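PDB 1L5A: amide synthase from Vibrio cholerae, which probably forms an amide bond as VibH, the nonribosomal peptide synthetase condensation enzyme of vibriobactin biosynthesis. Local coordinates for residues S26-G31 with H115-I120; D72-S77 with Q109-S114; E91-R96 with Y121-H126; Q139-H144 with P342-C347. All coordinates share one frame; numbering follows the deposited sequence.

Overall arrangement
Three contacts share the condensation domain's mixed sheet. Interaction 2 pairs its edge strand 72-75 with 107-114, interaction 1 joins 117-125 to 22-30, and the hairpin of 107-114 and 117-125 connects them, their centres about 9 Å apart. Interaction 3 sits farther along strand 117-125, about 18 Å from interaction 1 between centres, where the end of helix 82-94 meets the sheet. Interaction 4, about 12 Å from interaction 1 between centres, lies against strand 22-30 and ties helix 131-150 to the loop before strand 348-356. In sequence, interaction 2 closes within the span of interaction 1, interactions 1 and 3 alternate, and interaction 4 opens after these close. Distant regions of the chain thus build one sheet.

Interaction 1. Residues S26-G31 with H115-I120; sequences SLRLTG and HSEHLI
R28 reaches across to the neighbouring strand and meets L119 and E117 in turn. Its CB lies 4.0 Å from CD1 of L119, and its CG rests against the same methyl. With CG anti to the backbone N (chi1 -159°), the chain runs straight as far as CD and then bends at chi3, which carries the guanidinium over to the E117 carboxylate. NE has a long, weak ion pair with E350 of strand 348-356, while NH1 makes a salt bridge to E117 OE1 at 3.0 Å, their planes 17° apart. T30 OG1 also donates to OE1, though this bond is modelled very short and its exact geometry is doubtful. These residues share a face with L119; L27, L29, H118 and I120 share the other. Strands 22-30 and 117-125 are antiparallel neighbours inside the mixed sheet of the condensation domain. Here L27 with I120 and L29 with H118 are antiparallel hydrogen-bonded pairs, H118 N to L29 O measuring 2.8 Å. On the leucine face CB of L27 lies 3.9 Å from CB of I120, with L141 of helix 131-150 packed on both. Just past strand 22-30 and before 117-125, G31 N donates to S116 O, and a water hydrogen-bonded to L29 O and G31 O sits in the plane of the H118 ring, 2.9 Å from ND1. H118 NE2 is held by T35.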
loop_
_atom_site.group_PDB
_atom_site.type_symbol
_atom_site.label_atom_id
_atom_site.label_comp_id
_atom_site.label_asym_id
_atom_site.label_seq_id
_atom_site.Cartn_x
_atom_site.Cartn_y
_atom_site.Cartn_z
ATOM N N SER A 26 14.012 20.781 29.241
ATOM C CA SER A 26 14.752 20.499 30.446
ATOM C C SER A 26 13.900 19.499 31.189
ATOM O O SER A 26 12.666 19.609 31.224
ATOM C CB SER A 26 14.971 21.753 31.290
ATOM O OG SER A 26 13.771 22.196 31.874
ATOM N N LEU A 27 14.560 18.494 31.746
ATOM C CA LEU A 27 13.872 17.469 32.508
ATOM C C LEU A 27 14.384 17.576 33.931
ATOM O O LEU A 27 15.597 17.649 34.172
ATOM C CB LEU A 27 14.175 16.086 31.927
ATOM C CG LEU A 27 13.677 15.821 30.500
ATOM C CD1 LEU A 27 14.017 14.392 30.096
ATOM C CD2 LEU A 27 12.168 16.058 30.423
ATOM N N ARG A 28 13.469 17.637 34.882
ATOM C CA ARG A 28 13.886 17.728 36.265
ATOM C C ARG A 28 13.352 16.490 36.930
ATOM O O ARG A 28 12.136 16.253 36.979
ATOM C CB ARG A 28 13.340 18.984 36.948
ATOM C CG ARG A 28 14.147 19.381 38.194
ATOM C CD ARG A 28 13.688 20.712 38.783
ATOM N NE ARG A 28 12.387 20.615 39.440
ATOM C CZ ARG A 28 12.222 20.257 40.707
ATOM N NH1 ARG A 28 13.284 19.969 41.457
ATOM N NH2 ARG A 28 10.999 20.177 41.220
ATOM N N LEU A 29 14.282 15.679 37.412
ATOM C CA LEU A 29 13.920 14.446 38.060
ATOM C C LEU A 29 14.151 14.577 39.549
ATOM O O LEU A 29 15.247 14.898 40.013
ATOM C CB LEU A 29 14.750 13.299 37.483
ATOM C CG LEU A 29 14.794 13.240 35.954
ATOM C CD1 LEU A 29 15.319 11.860 35.527
ATOM C CD2 LEU A 29 13.385 13.502 35.372
ATOM N N THR A 30 13.089 14.338 40.294
ATOM C CA THR A 30 13.129 14.409 41.735
ATOM C C THR A 30 12.908 12.984 42.222
ATOM O O THR A 30 11.851 12.394 41.972
ATOM C CB THR A 30 12.024 15.372 42.225
ATOM O OG1 THR A 30 12.331 16.690 41.751
ATOM C CG2 THR A 30 11.925 15.391 43.750
ATOM N N GLY A 31 13.921 12.425 42.884
ATOM C CA GLY A 31 13.819 11.053 43.367
ATOM C C GLY A 31 15.143 10.303 43.454
ATOM O O GLY A 31 16.166 10.782 42.971
ATOM N N HIS A 115 21.278 14.280 45.811
ATOM C CA HIS A 115 21.132 12.853 45.546
ATOM C C HIS A 115 19.726 12.511 45.036
ATOM O O HIS A 115 19.524 11.470 44.429
ATOM C CB HIS A 115 21.459 12.030 46.800
ATOM C CG HIS A 115 20.436 12.151 47.889
ATOM N ND1 HIS A 115 20.176 13.337 48.543
ATOM C CD2 HIS A 115 19.615 11.228 48.451
ATOM C CE1 HIS A 115 19.244 13.141 49.460
ATOM N NE2 HIS A 115 18.887 11.869 49.425
ATOM N N SER A 116 18.761 13.391 45.263
ATOM C CA SER A 116 17.388 13.136 44.826
ATOM C C SER A 116 16.907 14.133 43.759
ATOM O O SER A 116 15.717 14.170 43.407
ATOM C CB SER A 116 16.455 13.224 46.026
ATOM O OG SER A 116 16.577 14.511 46.612
ATOM N N GLU A 117 17.834 14.931 43.244
ATOM C CA GLU A 117 17.489 15.932 42.256
ATOM C C GLU A 117 18.449 15.947 41.070
ATOM O O GLU A 117 19.660 16.165 41.235
ATOM C CB GLU A 117 17.465 17.332 42.908
ATOM C CG GLU A 117 16.429 17.541 44.024
ATOM C CD GLU A 117 14.960 17.287 43.590
ATOM O OE1 GLU A 117 14.608 17.439 42.391
ATOM O OE2 GLU A 117 14.135 16.954 44.470
ATOM N N HIS A 118 17.907 15.730 39.877
ATOM C CA HIS A 118 18.711 15.750 38.650
ATOM C C HIS A 118 18.087 16.662 37.590
ATOM O O HIS A 118 16.853 16.779 37.481
ATOM C CB HIS A 118 18.863 14.339 38.046
ATOM C CG HIS A 118 19.770 13.439 38.825
ATOM N ND1 HIS A 118 19.383 12.826 39.998
ATOM C CD2 HIS A 118 21.064 13.090 38.623
ATOM C CE1 HIS A 118 20.403 12.138 40.484
ATOM N NE2 HIS A 118 21.435 12.282 39.668
ATOM N N LEU A 119 18.946 17.291 36.798
ATOM C CA LEU A 119 18.480 18.178 35.749
ATOM C C LEU A 119 19.093 17.787 34.419
ATOM O O LEU A 119 20.310 17.805 34.272
ATOM C CB LEU A 119 18.856 19.624 36.055
ATOM C CG LEU A 119 18.173 20.636 35.142
ATOM C CD1 LEU A 119 16.672 20.483 35.289
ATOM C CD2 LEU A 119 18.609 22.048 35.503
ATOM N N ILE A 120 18.241 17.423 33.464
ATOM C CA ILE A 120 18.682 17.050 32.126
ATOM C C ILE A 120 18.266 18.133 31.147
ATOM O O ILE A 120 17.100 18.538 31.104
ATOM C CB ILE A 120 18.027 15.758 31.649
ATOM C CG1 ILE A 120 18.532 14.580 32.470
ATOM C CG2 ILE A 120 18.334 15.543 30.184
ATOM C CD1 ILE A 120 17.626 13.382 32.386
HETATM O O HOH W 1 16.656 12.423 40.867
#

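Interaction 2. Residues D72-S77 with Q109-S114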
loop_
_atom_site.group_PDB
_atom_site.type_symbol
_atom_site.label_atom_id
_atom_site.label_comp_id
_atom_site.label_asym_id
_atom_site.label_seq_id
_atom_site.Cartn_x
_atom_site.Cartn_y
_atom_site.Cartn_z
ATOM N N ASP A 72 27.665 16.274 28.488
ATOM C CA ASP A 72 28.345 17.050 29.505
ATOM C C ASP A 72 27.658 16.844 30.853
ATOM O O ASP A 72 26.528 17.301 31.071
ATOM C CB ASP A 72 28.367 18.534 29.079
ATOM C CG ASP A 72 28.916 19.469 30.169
ATOM O OD1 ASP A 72 29.990 19.170 30.744
ATOM O OD2 ASP A 72 28.275 20.521 30.442
ATOM N N TYR A 73 28.336 16.127 31.746
ATOM C CA TYR A 73 27.812 15.851 33.088
ATOM C C TYR A 73 28.532 16.618 34.204
ATOM O O TYR A 73 29.745 16.816 34.159
ATOM C CB TYR A 73 27.930 14.367 33.414
ATOM C CG TYR A 73 27.641 14.058 34.864
ATOM C CD1 TYR A 73 26.363 14.178 35.375
ATOM C CD2 TYR A 73 28.649 13.647 35.723
ATOM C CE1 TYR A 73 26.086 13.886 36.707
ATOM C CE2 TYR A 73 28.384 13.360 37.071
ATOM C CZ TYR A 73 27.102 13.474 37.549
ATOM O OH TYR A 73 26.818 13.140 38.853
ATOM N N GLN A 74 27.782 17.038 35.214
ATOM C CA GLN A 74 28.385 17.733 36.335
ATOM C C GLN A 74 27.664 17.392 37.626
ATOM O O GLN A 74 26.435 17.474 37.709
ATOM C CB GLN A 74 28.384 19.252 36.113
ATOM C CG GLN A 74 29.406 19.742 35.091
ATOM C CD GLN A 74 29.297 21.240 34.803
ATOM O OE1 GLN A 74 29.345 22.078 35.716
ATOM N NE2 GLN A 74 29.151 21.584 33.524
ATOM N N ASP A 75 28.441 16.958 38.615
ATOM C CA ASP A 75 27.908 16.646 39.940
ATOM C C ASP A 75 28.027 17.988 40.668
ATOM O O ASP A 75 29.138 18.478 40.910
ATOM C CB ASP A 75 28.781 15.607 40.650
ATOM C CG ASP A 75 28.149 15.095 41.916
ATOM O OD1 ASP A 75 27.492 15.897 42.602
ATOM O OD2 ASP A 75 28.303 13.892 42.233
ATOM N N LEU A 76 26.894 18.592 41.003
ATOM C CA LEU A 76 26.917 19.879 41.663
ATOM C C LEU A 76 26.439 19.782 43.080
ATOM O O LEU A 76 26.393 20.797 43.776
ATOM C CB LEU A 76 26.031 20.867 40.919
ATOM C CG LEU A 76 26.451 21.233 39.506
ATOM C CD1 LEU A 76 25.453 22.226 38.926
ATOM C CD2 LEU A 76 27.823 21.848 39.537
ATOM N N SER A 77 26.083 18.571 43.507
ATOM C CA SER A 77 25.586 18.341 44.867
ATOM C C SER A 77 26.507 18.898 45.950
ATOM O O SER A 77 26.109 19.042 47.107
ATOM C CB SER A 77 25.326 16.842 45.104
ATOM O OG SER A 77 26.468 16.044 44.830
ATOM N N GLN A 109 23.323 18.189 28.437
ATOM C CA GLN A 109 23.937 18.479 29.711
ATOM C C GLN A 109 23.161 17.775 30.821
ATOM O O GLN A 109 21.940 17.719 30.774
ATOM C CB GLN A 109 23.925 19.992 29.936
ATOM C CG GLN A 109 24.613 20.840 28.850
ATOM C CD GLN A 109 24.238 22.351 28.945
ATOM O OE1 GLN A 109 23.812 22.851 30.008
ATOM N NE2 GLN A 109 24.407 23.074 27.832
ATOM N N VAL A 110 23.866 17.223 31.809
ATOM C CA VAL A 110 23.200 16.563 32.927
ATOM C C VAL A 110 23.743 17.112 34.236
ATOM O O VAL A 110 24.945 17.294 34.382
ATOM C CB VAL A 110 23.440 15.036 32.939
ATOM C CG1 VAL A 110 22.627 14.404 34.060
ATOM C CG2 VAL A 110 23.049 14.424 31.610
ATOM N N TYR A 111 22.864 17.346 35.201
ATOM C CA TYR A 111 23.299 17.870 36.489
ATOM C C TYR A 111 22.748 17.127 37.679
ATOM O O TYR A 111 21.542 16.960 37.814
ATOM C CB TYR A 111 22.897 19.340 36.673
ATOM C CG TYR A 111 23.376 20.254 35.594
ATOM C CD1 TYR A 111 22.550 20.577 34.512
ATOM C CD2 TYR A 111 24.663 20.772 35.624
ATOM C CE1 TYR A 111 23.007 21.392 33.477
ATOM C CE2 TYR A 111 25.128 21.587 34.596
ATOM C CZ TYR A 111 24.295 21.887 33.524
ATOM O OH TYR A 111 24.777 22.624 32.471
ATOM N N ARG A 112 23.640 16.697 38.552
ATOM C CA ARG A 112 23.215 16.053 39.777
ATOM C C ARG A 112 23.203 17.244 40.744
ATOM O O ARG A 112 24.251 17.769 41.118
ATOM C CB ARG A 112 24.230 14.984 40.217
ATOM C CG ARG A 112 23.876 14.274 41.526
ATOM C CD ARG A 112 24.818 13.103 41.805
ATOM N NE ARG A 112 24.892 12.780 43.228
ATOM C CZ ARG A 112 24.250 11.778 43.823
ATOM N NH1 ARG A 112 23.465 10.958 43.132
ATOM N NH2 ARG A 112 24.383 11.609 45.132
ATOM N N LEU A 113 22.011 17.695 41.107
ATOM C CA LEU A 113 21.877 18.829 42.010
ATOM C C LEU A 113 22.011 18.357 43.450
ATOM O O LEU A 113 22.654 19.004 44.273
ATOM C CB LEU A 113 20.520 19.491 41.799
ATOM C CG LEU A 113 20.287 19.973 40.360
ATOM C CD1 LEU A 113 18.839 20.404 40.174
ATOM C CD2 LEU A 113 21.243 21.115 40.063
ATOM N N SER A 114 21.380 17.228 43.743
ATOM C CA SER A 114 21.426 16.620 45.058
ATOM C C SER A 114 21.263 15.120 44.788
ATOM O O SER A 114 21.123 14.719 43.638
ATOM C CB SER A 114 20.284 17.153 45.916
ATOM O OG SER A 114 19.134 16.328 45.846
#
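The Y73 ring presents its edge to V110, with CD1 3.9 Å from V110 CB, and carries the backbone N of D75 over one face. Its hydroxyl reaches on to R112, OH lying 3.5 Å from R112 CB. The R112 guanidinium has S114 O over one face and S77 OG near its plane at the edge. Its chain, extended from CG to NE, runs alongside D75, and OD2 of D75 and NE of R112 form a long salt bridge of 3.7 Å, their planes 65° apart; R112 NH1 is hydrogen-bonded to T35 OG1. On the other side of the sheet L76 CD1 touches CD2 of Y111 at 3.7 Å. The Y111 hydroxyl is fixed by Q109 OE1 at 2.7 Å, met from above the carbonyl plane. At the strand end, D75 OD1 accepts from S77 N, an Asx turn, while L113 and S114 both face E117 as a classic beta bulge. Four backbone hydrogen bonds join the two segments, from V110 N to D72 O through to L76 N to R112 O. Helix 35-47 packs on Y73 and V110, and helix 82-94 on L76 and Y111. Two adjacent parallel strands linked through helix 82-94 form a beta-alpha-beta crossover.

Interaction 3. Residues E91-R96 with Y121-H126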
loop_
_atom_site.group_PDB
_atom_site.type_symbol
_atom_site.label_atom_id
_atom_site.label_comp_id
_atom_site.label_asym_id
_atom_site.label_seq_id
_atom_site.Cartn_x
_atom_site.Cartn_y
_atom_site.Cartn_z
ATOM N N GLU A 91 21.278 28.629 30.274
ATOM C CA GLU A 91 20.984 29.877 29.577
ATOM C C GLU A 91 22.143 30.186 28.661
ATOM O O GLU A 91 21.964 30.725 27.578
ATOM C CB GLU A 91 20.793 31.022 30.571
ATOM C CG GLU A 91 20.473 32.375 29.951
ATOM C CD GLU A 91 19.179 32.390 29.136
ATOM O OE1 GLU A 91 18.222 31.652 29.471
ATOM O OE2 GLU A 91 19.111 33.171 28.162
ATOM N N GLN A 92 23.345 29.834 29.087
ATOM C CA GLN A 92 24.499 30.102 28.254
ATOM C C GLN A 92 24.303 29.420 26.902
ATOM O O GLN A 92 24.508 30.028 25.858
ATOM C CB GLN A 92 25.770 29.592 28.933
ATOM C CG GLN A 92 27.027 29.773 28.106
ATOM C CD GLN A 92 27.267 31.220 27.729
ATOM O OE1 GLN A 92 27.420 32.081 28.598
ATOM N NE2 GLN A 92 27.299 31.499 26.424
ATOM N N ASP A 93 23.887 28.159 26.913
ATOM C CA ASP A 93 23.698 27.457 25.652
ATOM C C ASP A 93 22.551 28.066 24.845
ATOM O O ASP A 93 22.635 28.175 23.619
ATOM C CB ASP A 93 23.469 25.968 25.894
ATOM C CG ASP A 93 23.199 25.209 24.613
ATOM O OD1 ASP A 93 22.008 24.966 24.318
ATOM O OD2 ASP A 93 24.166 24.864 23.901
ATOM N N LEU A 94 21.478 28.458 25.523
ATOM C CA LEU A 94 20.366 29.095 24.835
ATOM C C LEU A 94 20.842 30.386 24.167
ATOM O O LEU A 94 20.397 30.735 23.084
ATOM C CB LEU A 94 19.245 29.420 25.816
ATOM C CG LEU A 94 18.434 28.193 26.216
ATOM C CD1 LEU A 94 17.382 28.578 27.241
ATOM C CD2 LEU A 94 17.788 27.590 24.974
ATOM N N GLN A 95 21.758 31.093 24.812
ATOM C CA GLN A 95 22.270 32.331 24.255
ATOM C C GLN A 95 23.479 32.105 23.365
ATOM O O GLN A 95 24.126 33.071 22.965
ATOM C CB GLN A 95 22.665 33.299 25.373
ATOM C CG GLN A 95 21.509 34.045 26.028
ATOM C CD GLN A 95 21.983 35.039 27.091
ATOM O OE1 GLN A 95 23.046 35.652 26.948
ATOM N NE2 GLN A 95 21.186 35.209 28.154
ATOM N N ARG A 96 23.809 30.857 23.045
ATOM C CA ARG A 96 24.986 30.653 22.206
ATOM C C ARG A 96 24.753 31.222 20.808
ATOM O O ARG A 96 23.606 31.443 20.397
ATOM C CB ARG A 96 25.372 29.172 22.130
ATOM C CG ARG A 96 24.823 28.417 20.934
ATOM C CD ARG A 96 23.330 28.209 21.043
ATOM N NE ARG A 96 22.805 27.447 19.919
ATOM C CZ ARG A 96 21.567 26.981 19.854
ATOM N NH1 ARG A 96 20.729 27.192 20.856
ATOM N NH2 ARG A 96 21.162 26.321 18.774
ATOM N N TYR A 121 19.223 18.581 30.355
ATOM C CA TYR A 121 18.984 19.613 29.374
ATOM C C TYR A 121 19.340 19.079 27.991
ATOM O O TYR A 121 20.468 18.640 27.744
ATOM C CB TYR A 121 19.835 20.856 29.694
ATOM C CG TYR A 121 19.831 21.915 28.618
ATOM C CD1 TYR A 121 18.696 22.706 28.375
ATOM C CD2 TYR A 121 20.958 22.130 27.837
ATOM C CE1 TYR A 121 18.697 23.697 27.366
ATOM C CE2 TYR A 121 20.975 23.110 26.832
ATOM C CZ TYR A 121 19.846 23.888 26.604
ATOM O OH TYR A 121 19.895 24.848 25.617
ATOM N N THR A 122 18.366 19.133 27.093
ATOM C CA THR A 122 18.541 18.672 25.726
ATOM C C THR A 122 18.235 19.811 24.764
ATOM O O THR A 122 17.201 20.447 24.878
ATOM C CB THR A 122 17.574 17.536 25.439
ATOM O OG1 THR A 122 17.797 16.495 26.391
ATOM C CG2 THR A 122 17.769 16.999 24.021
ATOM N N ARG A 123 19.127 20.069 23.821
ATOM C CA ARG A 123 18.889 21.119 22.849
ATOM C C ARG A 123 19.285 20.707 21.455
ATOM O O ARG A 123 20.330 20.092 21.243
ATOM C CB ARG A 123 19.676 22.377 23.161
ATOM C CG ARG A 123 19.783 23.297 21.939
ATOM C CD ARG A 123 21.129 23.960 21.868
ATOM N NE ARG A 123 21.910 23.468 20.745
ATOM C CZ ARG A 123 23.220 23.633 20.615
ATOM N NH1 ARG A 123 23.910 24.285 21.545
ATOM N NH2 ARG A 123 23.844 23.135 19.556
ATOM N N ALA A 124 18.463 21.108 20.499
ATOM C CA ALA A 124 18.722 20.809 19.106
ATOM C C ALA A 124 18.184 21.945 18.260
ATOM O O ALA A 124 17.482 22.814 18.739
ATOM C CB ALA A 124 18.028 19.498 18.728
ATOM N N HIS A 125 18.536 21.953 16.993
ATOM C CA HIS A 125 18.006 22.953 16.087
ATOM C C HIS A 125 16.808 22.303 15.384
ATOM O O HIS A 125 16.817 21.106 15.082
ATOM C CB HIS A 125 19.064 23.350 15.072
ATOM C CG HIS A 125 18.658 24.493 14.210
ATOM N ND1 HIS A 125 17.756 24.359 13.178
ATOM C CD2 HIS A 125 19.011 25.799 14.239
ATOM C CE1 HIS A 125 17.573 25.536 12.607
ATOM N NE2 HIS A 125 18.322 26.427 13.232
ATOM N N HIS A 126 15.772 23.082 15.127
ATOM C CA HIS A 126 14.593 22.551 14.464
ATOM C C HIS A 126 14.885 21.830 13.140
ATOM O O HIS A 126 14.053 21.075 12.644
ATOM C CB HIS A 126 13.620 23.688 14.208
ATOM C CG HIS A 126 12.278 23.474 14.814
ATOM N ND1 HIS A 126 11.322 22.670 14.231
ATOM C CD2 HIS A 126 11.740 23.932 15.968
ATOM C CE1 HIS A 126 10.251 22.642 15.002
ATOM N NE2 HIS A 126 10.480 23.399 16.063
#
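D93, near the end of helix 82-94, extends its carboxylate between Y121 and R123 of strand 117-125, packing helix against sheet in the condensation domain. H125 and H126, at the end of this strand, begin the family's HHxxxDG signature. The D93 side chain has CG anti to its own N (chi1 177°), which swings the acid off the helix toward the sheet. Y121 OH donates to D93 OD1, which approaches near the plane of the tyrosine ring, at its edge, with the carboxylate turned steeply from that ring. The place of OD1 is doubtful, because it lies too close to a neighbouring atom in the model. L94 adds a methyl, CD2 lying 3.5 Å from the Y121 OH.

R123 follows a less regular path. Its chain bends at both chi2 and chi3 (111°), folding the guanidinium round to lie almost coplanar with the D93 carboxylate. NH1 and D93 OD2 then form a salt bridge, its exact geometry doubtful, and NH2 has a weak bond to I105 O. R96, beyond the helix end, comes from the opposite direction. Its guanidinium stacks flat on that of R123, centres 3.8 Å apart and planes at 9°, though the details of this stack are uncertain.

Two like charges are therefore face to face beside the buried D93 carboxylate, which probably offsets part of their mutual repulsion and would be expected to stay ionised next to R123.

Interaction 4. Residues Q139-H144 with P342-C347; sequences QRLSQH and PHFADC
Q139 and P342 begin the contact between helix 131-150 and the loop that leads into strand 348-356, an edge strand of the domain's mixed sheet. It is helix-on-loop packing, and the loop ends in a type II beta turn from F344 to C347. The Q139 chain bends at chi2 (-54°), which brings its amide back toward the loop, with NE2 3.9 Å from P342 CA. Next, R140 turns to helix 35-47 and its surroundings: its guanidinium pairs with E48, while NH1 donates to Q143 OE1 one turn along the same helix.

L141 points at the loop. Its CG approaches the edge of the F344 ring in the ring plane, and CD2 lies 3.7 Å from F344 CZ, the two side chains crossing at about a right angle. L27 and L29 of strand 22-30 join this apolar patch, L27 touching L141 and P342 and L29 touching F344; farther along the helix Y145 meets the F344 ring edge-to-face.

S142 makes a direct polar link. Its OG sits anti to the backbone N (chi1 -178°), directed at the loop, and donates to H343 O at 2.8 Å, arriving in the carbonyl plane on a lone pair. CB of S142 meets P342 CB at 4.2 Å. A water bridges the two segments: it donates to Q139 OE1 and, weakly, to S142 OG, and it accepts from the backbone N of H343 at 2.9 Å.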
loop_
_atom_site.group_PDB
_atom_site.type_symbol
_atom_site.label_atom_id
_atom_site.label_comp_id
_atom_site.label_asym_id
_atom_site.label_seq_id
_atom_site.Cartn_x
_atom_site.Cartn_y
_atom_site.Cartn_z
ATOM N N GLN A 139 11.146 9.303 25.362
ATOM C CA GLN A 139 10.663 7.970 25.662
ATOM C C GLN A 139 11.809 6.952 25.570
ATOM O O GLN A 139 11.920 6.036 26.394
ATOM C CB GLN A 139 9.518 7.607 24.709
ATOM C CG GLN A 139 8.244 8.458 24.888
ATOM C CD GLN A 139 7.732 8.455 26.329
ATOM O OE1 GLN A 139 7.510 7.396 26.919
ATOM N NE2 GLN A 139 7.551 9.646 26.902
ATOM N N ARG A 140 12.676 7.126 24.583
ATOM C CA ARG A 140 13.807 6.231 24.429
ATOM C C ARG A 140 14.711 6.370 25.677
ATOM O O ARG A 140 15.167 5.377 26.247
ATOM C CB ARG A 140 14.572 6.590 23.157
ATOM C CG ARG A 140 15.609 5.562 22.744
ATOM C CD ARG A 140 15.020 4.170 22.724
ATOM N NE ARG A 140 16.009 3.182 22.312
ATOM C CZ ARG A 140 15.918 1.873 22.540
ATOM N NH1 ARG A 140 14.879 1.372 23.181
ATOM N NH2 ARG A 140 16.887 1.068 22.141
ATOM N N LEU A 141 14.948 7.597 26.122
ATOM C CA LEU A 141 15.788 7.789 27.294
ATOM C C LEU A 141 15.172 6.997 28.434
ATOM O O LEU A 141 15.863 6.298 29.179
ATOM C CB LEU A 141 15.865 9.263 27.658
ATOM C CG LEU A 141 16.482 9.554 29.015
ATOM C CD1 LEU A 141 17.980 9.216 28.996
ATOM C CD2 LEU A 141 16.253 11.039 29.343
ATOM N N SER A 142 13.861 7.122 28.561
ATOM C CA SER A 142 13.120 6.404 29.574
ATOM C C SER A 142 13.369 4.892 29.427
ATOM O O SER A 142 13.742 4.213 30.383
ATOM C CB SER A 142 11.631 6.681 29.391
ATOM O OG SER A 142 10.870 6.038 30.388
ATOM N N GLN A 143 13.158 4.373 28.219
ATOM C CA GLN A 143 13.333 2.958 27.961
ATOM C C GLN A 143 14.702 2.433 28.351
ATOM O O GLN A 143 14.812 1.423 29.056
ATOM C CB GLN A 143 13.060 2.647 26.493
ATOM C CG GLN A 143 11.679 3.037 26.070
ATOM C CD GLN A 143 11.397 2.755 24.600
ATOM O OE1 GLN A 143 12.289 2.825 23.746
ATOM N NE2 GLN A 143 10.138 2.456 24.297
ATOM N N HIS A 144 15.751 3.103 27.907
ATOM C CA HIS A 144 17.072 2.630 28.258
ATOM C C HIS A 144 17.300 2.658 29.761
ATOM O O HIS A 144 17.895 1.726 30.308
ATOM C CB HIS A 144 18.148 3.438 27.545
ATOM C CG HIS A 144 18.404 2.999 26.138
ATOM N ND1 HIS A 144 18.696 1.691 25.810
ATOM C CD2 HIS A 144 18.482 3.702 24.982
ATOM C CE1 HIS A 144 18.949 1.609 24.515
ATOM N NE2 HIS A 144 18.827 2.815 23.990
ATOM N N PRO A 342 8.613 11.938 30.075
ATOM C CA PRO A 342 9.198 10.602 30.273
ATOM C C PRO A 342 9.243 10.162 31.742
ATOM O O PRO A 342 9.528 10.969 32.631
ATOM C CB PRO A 342 10.587 10.752 29.664
ATOM C CG PRO A 342 10.942 12.194 29.997
ATOM C CD PRO A 342 9.642 12.930 29.706
ATOM N N HIS A 343 8.966 8.888 32.002
ATOM C CA HIS A 343 8.989 8.394 33.377
ATOM C C HIS A 343 10.285 7.683 33.817
ATOM O O HIS A 343 10.992 7.088 33.009
ATOM C CB HIS A 343 7.791 7.468 33.630
ATOM C CG HIS A 343 7.787 6.857 35.002
ATOM N ND1 HIS A 343 8.402 5.655 35.286
ATOM C CD2 HIS A 343 7.308 7.319 36.183
ATOM C CE1 HIS A 343 8.303 5.405 36.579
ATOM N NE2 HIS A 343 7.644 6.400 37.147
ATOM N N PHE A 344 10.586 7.769 35.107
ATOM C CA PHE A 344 11.756 7.114 35.691
ATOM C C PHE A 344 11.379 6.570 37.075
ATOM O O PHE A 344 10.931 7.325 37.951
ATOM C CB PHE A 344 12.922 8.083 35.840
ATOM C CG PHE A 344 13.356 8.710 34.555
ATOM C CD1 PHE A 344 12.661 9.794 34.024
ATOM C CD2 PHE A 344 14.451 8.189 33.849
ATOM C CE1 PHE A 344 13.040 10.355 32.804
ATOM C CE2 PHE A 344 14.847 8.739 32.623
ATOM C CZ PHE A 344 14.138 9.825 32.097
ATOM N N ALA A 345 11.554 5.262 37.259
ATOM C CA ALA A 345 11.234 4.592 38.519
ATOM C C ALA A 345 11.449 5.440 39.764
ATOM O O ALA A 345 12.512 6.034 39.958
ATOM C CB ALA A 345 12.037 3.309 38.644
ATOM N N ASP A 346 10.424 5.486 40.604
ATOM C CA ASP A 346 10.471 6.229 41.853
ATOM C C ASP A 346 10.815 7.709 41.711
ATOM O O ASP A 346 11.455 8.279 42.592
ATOM C CB ASP A 346 11.458 5.549 42.817
ATOM C CG ASP A 346 11.200 4.054 42.954
ATOM O OD1 ASP A 346 10.033 3.662 43.161
ATOM O OD2 ASP A 346 12.165 3.265 42.852
ATOM N N CYS A 347 10.396 8.339 40.614
ATOM C CA CYS A 347 10.670 9.770 40.433
ATOM C C CYS A 347 9.520 10.551 39.820
ATOM O O CYS A 347 8.625 9.994 39.181
ATOM C CB CYS A 347 11.905 9.995 39.557
ATOM S SG CYS A 347 13.446 9.265 40.140
HETATM O O HOH W 2 7.760 7.249 29.910
#